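Local coordinates for rhusiopathiae surface protein B (Erysipelothrix rhusiopathiae, PDB 3V10) that probably binds collagen as a cell-wall-anchored surface adhesin, this chain being its collagen-binding region of immunoglobulin-like (DEv-IgG) domains, at residues A[168-173]-A[182-187]; A[279-284]-A[299-304]; A[11-16]-A[142-147]. All blocks are in the same frame, centred on the assembly; numbering follows the deposited sequence.

Interaction 1 of 3, residues A[168-173]-A[182-187]; sequences WKTGTF and NWWLNI
The Trp168 indole carries the amide of Asn186 on one face, with ND2 riding 3.0 Å over the ring, nearer its margin than its middle, while Thr170 CG2 lies at the indole edge. The amide is tilted only 25° from the indole, and Asn186 CB adds a CH-pi contact 3.8 Å from the centroid of the six-membered ring of Trp168. The two residues form a hydrogen-bonded pair in an antiparallel beta hairpin of the collagen-binding domain. Trp168 CG stands between its backbone N and carbonyl carbon (chi1 80°), which brings the indole over Asn186. Asparagine suits this place because its flat amide can lie against an indole and still donate: Asn186 ND2 bonds to Trp168 O at 3.0 Å from above the carbonyl plane, and Asn186 N gives Trp168 O a second bond, at 2.9 Å.

Thr172 CG2 and Thr170 O lie at the edge of the Trp184 ring, while Thr170 OG1 comes within 3.4 Å of Trp184 CE3 at a slant. On the hairpin's other face, Gly171 CA is 3.6 Å from Trp183 CE3; glycine brings no side chain into the space that the large ring takes. Trp183 also stacks on Tyr265 and bonds through NE1 to Thr267 in the neighbouring strand. Back beside the stacked amide, a water bridges Thr170 OG1, at 2.8 Å, and Asn186 ND2, to which it acts as acceptor.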
# COMPACT_ATOMS: atom_id res chain seq x y z
N TRP A 168 -7.52 -5.30 17.36
CA TRP A 168 -7.76 -4.95 15.97
C TRP A 168 -6.45 -5.13 15.23
O TRP A 168 -5.37 -5.06 15.81
CB TRP A 168 -8.30 -3.53 15.83
CG TRP A 168 -7.28 -2.45 15.90
CD1 TRP A 168 -6.55 -1.94 14.86
CD2 TRP A 168 -6.88 -1.73 17.07
NE1 TRP A 168 -5.72 -0.94 15.32
CE2 TRP A 168 -5.90 -0.79 16.67
CE3 TRP A 168 -7.25 -1.79 18.42
CZ2 TRP A 168 -5.29 0.08 17.58
CZ3 TRP A 168 -6.64 -0.92 19.32
CH2 TRP A 168 -5.68 0.00 18.89
N LYS A 169 -6.56 -5.40 13.93
CA LYS A 169 -5.39 -5.60 13.10
C LYS A 169 -5.38 -4.61 11.94
O LYS A 169 -6.44 -4.19 11.47
CB LYS A 169 -5.40 -7.03 12.56
CG LYS A 169 -6.58 -7.34 11.68
CD LYS A 169 -6.17 -7.32 10.23
CE LYS A 169 -5.40 -8.57 9.86
NZ LYS A 169 -4.21 -8.78 10.72
N THR A 170 -4.19 -4.23 11.50
CA THR A 170 -4.06 -3.29 10.40
C THR A 170 -2.93 -3.73 9.50
O THR A 170 -2.12 -4.57 9.87
CB THR A 170 -3.76 -1.86 10.89
OG1 THR A 170 -2.44 -1.81 11.44
CG2 THR A 170 -4.76 -1.44 11.96
N GLY A 171 -2.87 -3.15 8.30
CA GLY A 171 -1.82 -3.52 7.38
C GLY A 171 -1.69 -2.51 6.26
O GLY A 171 -2.63 -1.77 5.97
N THR A 172 -0.52 -2.48 5.64
CA THR A 172 -0.29 -1.57 4.53
C THR A 172 0.93 -2.04 3.75
O THR A 172 1.62 -2.98 4.16
CB THR A 172 -0.08 -0.11 5.03
OG1 THR A 172 -0.07 0.77 3.89
CG2 THR A 172 1.23 0.03 5.80
N PHE A 173 1.16 -1.39 2.62
CA PHE A 173 2.29 -1.74 1.77
C PHE A 173 3.56 -1.15 2.35
O PHE A 173 3.52 -0.13 3.05
CB PHE A 173 2.05 -1.21 0.35
CG PHE A 173 1.69 0.25 0.30
CD1 PHE A 173 2.68 1.23 0.32
CD2 PHE A 173 0.36 0.65 0.24
CE1 PHE A 173 2.35 2.58 0.30
CE2 PHE A 173 0.01 2.00 0.21
CZ PHE A 173 1.01 2.97 0.24
N ASN A 182 3.42 -4.56 5.56
CA ASN A 182 3.66 -4.58 7.00
C ASN A 182 2.33 -4.75 7.72
O ASN A 182 1.33 -4.17 7.31
CB ASN A 182 4.33 -3.28 7.45
CG ASN A 182 5.60 -2.99 6.68
OD1 ASN A 182 6.48 -3.84 6.58
ND2 ASN A 182 5.70 -1.79 6.12
N TRP A 183 2.34 -5.53 8.80
CA TRP A 183 1.11 -5.78 9.55
C TRP A 183 1.25 -5.56 11.05
O TRP A 183 2.34 -5.68 11.61
CB TRP A 183 0.62 -7.20 9.28
CG TRP A 183 0.54 -7.52 7.82
CD1 TRP A 183 1.57 -7.91 7.02
CD2 TRP A 183 -0.62 -7.43 6.98
NE1 TRP A 183 1.13 -8.07 5.73
CE2 TRP A 183 -0.21 -7.77 5.67
CE3 TRP A 183 -1.95 -7.09 7.20
CZ2 TRP A 183 -1.09 -7.79 4.59
CZ3 TRP A 183 -2.83 -7.10 6.12
CH2 TRP A 183 -2.40 -7.45 4.83
N TRP A 184 0.12 -5.26 11.69
CA TRP A 184 0.06 -5.00 13.12
C TRP A 184 -1.10 -5.71 13.80
O TRP A 184 -2.24 -5.55 13.38
CB TRP A 184 -0.13 -3.50 13.39
CG TRP A 184 1.02 -2.62 13.07
CD1 TRP A 184 1.96 -2.16 13.95
CD2 TRP A 184 1.37 -2.09 11.79
NE1 TRP A 184 2.87 -1.37 13.29
CE2 TRP A 184 2.53 -1.31 11.96
CE3 TRP A 184 0.81 -2.20 10.51
CZ2 TRP A 184 3.15 -0.64 10.90
CZ3 TRP A 184 1.43 -1.54 9.45
CH2 TRP A 184 2.59 -0.77 9.66
N LEU A 185 -0.81 -6.47 14.85
CA LEU A 185 -1.86 -7.12 15.64
C LEU A 185 -1.82 -6.36 16.97
O LEU A 185 -0.88 -6.49 17.74
CB LEU A 185 -1.55 -8.61 15.88
CG LEU A 185 -1.26 -9.50 14.67
CD1 LEU A 185 -1.15 -10.96 15.14
CD2 LEU A 185 -2.36 -9.36 13.64
N ASN A 186 -2.85 -5.56 17.23
CA ASN A 186 -2.90 -4.77 18.46
C ASN A 186 -3.72 -5.49 19.53
O ASN A 186 -4.95 -5.45 19.50
CB ASN A 186 -3.51 -3.40 18.14
CG ASN A 186 -2.79 -2.72 16.99
OD1 ASN A 186 -1.73 -2.13 17.17
ND2 ASN A 186 -3.36 -2.82 15.80
N ILE A 187 -3.03 -6.12 20.47
CA ILE A 187 -3.68 -6.89 21.52
C ILE A 187 -3.72 -6.21 22.88
O ILE A 187 -2.69 -5.85 23.45
CB ILE A 187 -2.98 -8.25 21.69
CG1 ILE A 187 -2.84 -8.92 20.32
CG2 ILE A 187 -3.78 -9.14 22.64
CD1 ILE A 187 -2.00 -10.19 20.33
O HOH W 1 -2.20 -0.79 14.03

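Interaction 2 of 3, residues A[279-284]-A[299-304]; sequences NSSTIE and HYTDTS
Ser281 and Thr301 meet where helix 298-301 passes into strand 303-306, which pairs antiparallel with strand 276-286 in the collagen-binding domain. The Ser281 hydroxyl sits between its own backbone N and carbonyl carbon (chi1 68°), and from there donates to Thr301 O at 2.6 Å, in the carbonyl plane and on a lone pair. Serine suits this place, being small enough to bring its hydroxyl right up to a backbone carbonyl at the end of the helix; the same OG is also hydrogen-bonded to Tyr167 OH. The Thr301 side chain faces the strand in turn, its OG1 3.0 Å from Ser281 O.

Asp302, the first residue to leave the helical conformation, bends its carboxylate toward the strand 279-284. With CG opposite the carbonyl carbon (chi1 -55°), OD1 reaches Ser281 N at 3.1 Å, approached on the anti side and 33° out of the carboxylate plane. The same OD1 lies 3.2 Å from Ser280 CA. Beyond Asp302 the chain becomes a strand, and Asn279 and Thr303 form a hydrogen-bonded pair: Thr303 N to Asn279 O is 2.9 Å, and Asn279 N returns a bond to Thr303 O.

The 279-284 strand thus receives the incoming chain first through bonds that use side chains and then through backbone pairing. Asp302 OD1 accepts from Ser281 N, and the negative charge of the carboxylate would probably strengthen that bond.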
# COMPACT_ATOMS: atom_id res chain seq x y z
N ASN A 279 -5.90 -10.64 5.03
CA ASN A 279 -5.44 -11.26 6.25
C ASN A 279 -6.66 -11.28 7.17
O ASN A 279 -7.31 -10.25 7.37
CB ASN A 279 -4.31 -10.46 6.89
CG ASN A 279 -3.73 -11.15 8.11
OD1 ASN A 279 -3.38 -12.33 8.06
ND2 ASN A 279 -3.62 -10.42 9.21
N SER A 280 -6.97 -12.44 7.72
CA SER A 280 -8.11 -12.54 8.62
C SER A 280 -7.62 -13.16 9.92
O SER A 280 -6.63 -13.89 9.92
CB SER A 280 -9.21 -13.41 7.99
OG SER A 280 -8.78 -14.75 7.80
N SER A 281 -8.27 -12.83 11.02
CA SER A 281 -7.86 -13.38 12.31
C SER A 281 -9.06 -13.54 13.24
O SER A 281 -10.09 -12.89 13.05
CB SER A 281 -6.80 -12.49 12.97
OG SER A 281 -7.33 -11.23 13.37
N THR A 282 -8.92 -14.43 14.22
CA THR A 282 -9.96 -14.66 15.20
C THR A 282 -9.30 -14.56 16.57
O THR A 282 -8.11 -14.84 16.72
CB THR A 282 -10.62 -16.05 15.03
OG1 THR A 282 -9.64 -17.09 15.22
CG2 THR A 282 -11.20 -16.18 13.62
N ILE A 283 -10.06 -14.14 17.57
CA ILE A 283 -9.50 -14.01 18.90
C ILE A 283 -10.51 -14.53 19.91
O ILE A 283 -11.72 -14.48 19.68
CB ILE A 283 -9.15 -12.53 19.23
CG1 ILE A 283 -8.42 -12.44 20.57
CG2 ILE A 283 -10.41 -11.66 19.24
CD1 ILE A 283 -7.93 -11.05 20.90
N GLU A 284 -10.00 -15.07 21.01
CA GLU A 284 -10.87 -15.56 22.07
C GLU A 284 -10.19 -15.30 23.39
O GLU A 284 -8.98 -15.48 23.53
CB GLU A 284 -11.15 -17.06 21.92
CG GLU A 284 -12.35 -17.50 22.75
CD GLU A 284 -12.81 -18.91 22.41
OE1 GLU A 284 -12.53 -19.84 23.20
OE2 GLU A 284 -13.45 -19.08 21.35
N HIS A 299 -14.54 -6.39 11.01
CA HIS A 299 -13.91 -5.17 10.53
C HIS A 299 -12.69 -4.83 11.38
O HIS A 299 -11.80 -4.10 10.94
CB HIS A 299 -14.91 -3.99 10.43
CG HIS A 299 -15.54 -3.57 11.73
ND1 HIS A 299 -14.83 -2.92 12.72
CD2 HIS A 299 -16.81 -3.66 12.17
CE1 HIS A 299 -15.65 -2.63 13.72
NE2 HIS A 299 -16.86 -3.06 13.41
N TYR A 300 -12.64 -5.39 12.58
CA TYR A 300 -11.50 -5.19 13.48
C TYR A 300 -10.44 -6.28 13.30
O TYR A 300 -9.24 -6.00 13.31
CB TYR A 300 -11.92 -5.23 14.95
CG TYR A 300 -12.67 -4.04 15.46
CD1 TYR A 300 -12.29 -2.75 15.11
CD2 TYR A 300 -13.74 -4.19 16.34
CE1 TYR A 300 -12.94 -1.63 15.63
CE2 TYR A 300 -14.40 -3.09 16.87
CZ TYR A 300 -13.99 -1.81 16.51
OH TYR A 300 -14.64 -0.72 17.04
N THR A 301 -10.89 -7.53 13.16
CA THR A 301 -9.98 -8.67 13.05
C THR A 301 -9.45 -9.01 11.66
O THR A 301 -8.46 -9.75 11.55
CB THR A 301 -10.63 -9.93 13.63
OG1 THR A 301 -11.66 -10.39 12.74
CG2 THR A 301 -11.25 -9.63 14.99
N ASP A 302 -10.09 -8.49 10.62
CA ASP A 302 -9.68 -8.77 9.24
C ASP A 302 -9.36 -7.48 8.50
O ASP A 302 -9.99 -6.45 8.74
CB ASP A 302 -10.79 -9.46 8.45
CG ASP A 302 -11.30 -10.73 9.09
OD1 ASP A 302 -10.69 -11.22 10.07
OD2 ASP A 302 -12.33 -11.24 8.60
N THR A 303 -8.42 -7.55 7.57
CA THR A 303 -8.10 -6.38 6.77
C THR A 303 -7.39 -6.79 5.48
O THR A 303 -7.21 -7.98 5.22
CB THR A 303 -7.24 -5.37 7.56
OG1 THR A 303 -7.30 -4.10 6.92
CG2 THR A 303 -5.79 -5.82 7.62
N SER A 304 -7.02 -5.82 4.67
CA SER A 304 -6.35 -6.13 3.42
C SER A 304 -5.64 -4.92 2.87
O SER A 304 -5.87 -3.79 3.31
CB SER A 304 -7.36 -6.63 2.40
OG SER A 304 -8.29 -5.62 2.07

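Interaction 3 of 3, residues A[11-16]-A[142-147]; sequences TQFDVN and GSLDKQ
Phe13 and Gln147 lie alongside each other, pointing opposite ways, where the strand 11-16 faces an irregular loop, 142-147, running nearly the same way. The bond from CA to CB of Phe13 already faces the loop; with CG opposite the backbone N (chi1 175°), the ring is then set against Leu144 and Gln147. There Leu144 CD1 touches Phe13 CB at 3.7 Å, the two side chains crossing at a slant. Leu144 is itself extended at its second torsion (chi2 176°), which carries CD1 forward to the aromatic residue. The branched leucine tip and the benzyl group make a small apolar patch, widened by Leu139 against Phe13 and Phe10 against Leu144. Asp145 O lies near the plane of the Phe13 ring, at its edge, 4.1 Å from Phe13 CD2.

Gln147 reaches across as a long arm, extended beyond CG, and its amide arrives over the backbone of the strand. Its NE2 bonds to Phe13 O at 2.6 Å, a bent bond (135° at the hydrogen) whose exact length is doubtful, being unusually short. The donor stands above the carbonyl plane, and the acceptor lies in the plane of the Gln147 amide. Gln147 NE2 is also 3.5 Å from Phe13 CD2. Glutamine fits because its length spans the gap from the loop while its amide supplies the N-H. Gln147 OE1 comes 3.4 Å from Asp14 OD1, two acceptors whose approach is probably unfavourable.

Asp14 is hydrogen-bonded through its backbone to Asn31 of strand 28-35, so the loop covers a strand already paired in the N-terminal domain's sheet. Val15 N, buried here, has no partner in the model; Gln147 OE1 lies 3.6 Å from it. The contact therefore joins loop to strand by one side-chain-to-backbone hydrogen bond and an apolar patch, without sheet pairing.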
# COMPACT_ATOMS: atom_id res chain seq x y z
N THR A 11 -5.23 9.13 -24.50
CA THR A 11 -6.61 8.74 -24.76
C THR A 11 -7.47 8.38 -23.55
O THR A 11 -8.70 8.26 -23.68
CB THR A 11 -6.65 7.55 -25.73
OG1 THR A 11 -6.02 6.42 -25.11
CG2 THR A 11 -5.91 7.88 -27.02
N GLN A 12 -6.86 8.19 -22.39
CA GLN A 12 -7.62 7.83 -21.20
C GLN A 12 -6.92 8.29 -19.93
O GLN A 12 -5.69 8.30 -19.87
CB GLN A 12 -7.84 6.31 -21.14
CG GLN A 12 -8.75 5.76 -22.23
CD GLN A 12 -8.89 4.25 -22.19
OE1 GLN A 12 -8.26 3.58 -21.37
NE2 GLN A 12 -9.72 3.71 -23.07
N PHE A 13 -7.70 8.68 -18.93
CA PHE A 13 -7.14 9.13 -17.66
C PHE A 13 -8.16 9.01 -16.55
O PHE A 13 -9.27 9.54 -16.65
CB PHE A 13 -6.66 10.57 -17.78
CG PHE A 13 -6.17 11.15 -16.49
CD1 PHE A 13 -5.26 10.45 -15.70
CD2 PHE A 13 -6.62 12.39 -16.04
CE1 PHE A 13 -4.81 10.98 -14.49
CE2 PHE A 13 -6.18 12.93 -14.83
CZ PHE A 13 -5.28 12.21 -14.05
N ASP A 14 -7.79 8.32 -15.47
CA ASP A 14 -8.70 8.14 -14.35
C ASP A 14 -7.98 7.94 -13.03
O ASP A 14 -6.89 7.36 -12.99
CB ASP A 14 -9.63 6.95 -14.63
CG ASP A 14 -10.83 6.92 -13.71
OD1 ASP A 14 -11.42 8.00 -13.47
OD2 ASP A 14 -11.18 5.82 -13.24
N VAL A 15 -8.58 8.42 -11.95
CA VAL A 15 -8.00 8.30 -10.62
C VAL A 15 -8.90 7.51 -9.67
O VAL A 15 -10.11 7.74 -9.61
CB VAL A 15 -7.76 9.69 -9.98
CG1 VAL A 15 -7.06 9.52 -8.63
CG2 VAL A 15 -6.93 10.55 -10.91
N ASN A 16 -8.29 6.59 -8.93
CA ASN A 16 -9.02 5.75 -7.99
C ASN A 16 -8.19 5.60 -6.71
O ASN A 16 -6.96 5.58 -6.75
CB ASN A 16 -9.30 4.37 -8.60
CG ASN A 16 -10.32 4.42 -9.72
OD1 ASN A 16 -11.51 4.62 -9.49
ND2 ASN A 16 -9.86 4.25 -10.96
N GLY A 142 -0.84 18.52 -19.91
CA GLY A 142 -1.66 19.64 -20.32
C GLY A 142 -2.86 19.43 -21.22
O GLY A 142 -3.78 20.26 -21.23
N SER A 143 -2.88 18.34 -21.98
CA SER A 143 -3.98 18.06 -22.89
C SER A 143 -5.19 17.49 -22.17
O SER A 143 -6.30 17.45 -22.71
CB SER A 143 -3.53 17.06 -23.96
OG SER A 143 -3.25 15.80 -23.36
N LEU A 144 -4.98 17.03 -20.94
CA LEU A 144 -6.06 16.43 -20.17
C LEU A 144 -6.72 17.36 -19.18
O LEU A 144 -6.09 18.27 -18.63
CB LEU A 144 -5.53 15.21 -19.41
CG LEU A 144 -4.84 14.13 -20.24
CD1 LEU A 144 -4.31 13.05 -19.32
CD2 LEU A 144 -5.83 13.54 -21.26
N ASP A 145 -8.01 17.13 -18.95
CA ASP A 145 -8.75 17.92 -17.97
C ASP A 145 -8.36 17.37 -16.61
O ASP A 145 -8.14 16.17 -16.45
CB ASP A 145 -10.26 17.76 -18.17
CG ASP A 145 -10.75 18.28 -19.51
OD1 ASP A 145 -10.18 19.28 -20.00
OD2 ASP A 145 -11.71 17.70 -20.06
N LYS A 146 -8.26 18.24 -15.61
CA LYS A 146 -7.89 17.79 -14.28
C LYS A 146 -9.05 17.06 -13.61
O LYS A 146 -10.22 17.35 -13.87
CB LYS A 146 -7.48 18.98 -13.41
CG LYS A 146 -6.27 19.74 -13.92
CD LYS A 146 -5.91 20.88 -12.97
CE LYS A 146 -4.76 21.71 -13.50
NZ LYS A 146 -4.38 22.80 -12.55
N GLN A 147 -8.71 16.11 -12.75
CA GLN A 147 -9.71 15.37 -12.00
C GLN A 147 -9.43 15.66 -10.53
O GLN A 147 -8.27 15.72 -10.13
CB GLN A 147 -9.62 13.87 -12.30
CG GLN A 147 -10.22 13.50 -13.64
CD GLN A 147 -10.26 12.00 -13.88
OE1 GLN A 147 -10.59 11.23 -12.98
NE2 GLN A 147 -9.94 11.58 -15.10

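Interaction 3 comes first along the chain, in the N-terminal region, and lies across the chain's centre from the other two: centre to centre it is about 34 Å from interaction 1 and about 37 Å from interaction 2. It closes before interaction 1 opens, and interaction 2 follows. Interactions 1 and 2 touch, their centres about 9 Å apart. Strands 167-173 and 180-187 belong to a five-stranded antiparallel sheet, whereas strands 276-286 and 303-306 belong to another. A probable backbone hydrogen bond from Lys169 N to Tyr300 O links strand 167-173 to helix 298-301, which leads into strand 303-306 of the second sheet. The pair thus helps join two sheets of the collagen-binding domain, apart from the N-terminal strand-loop contact.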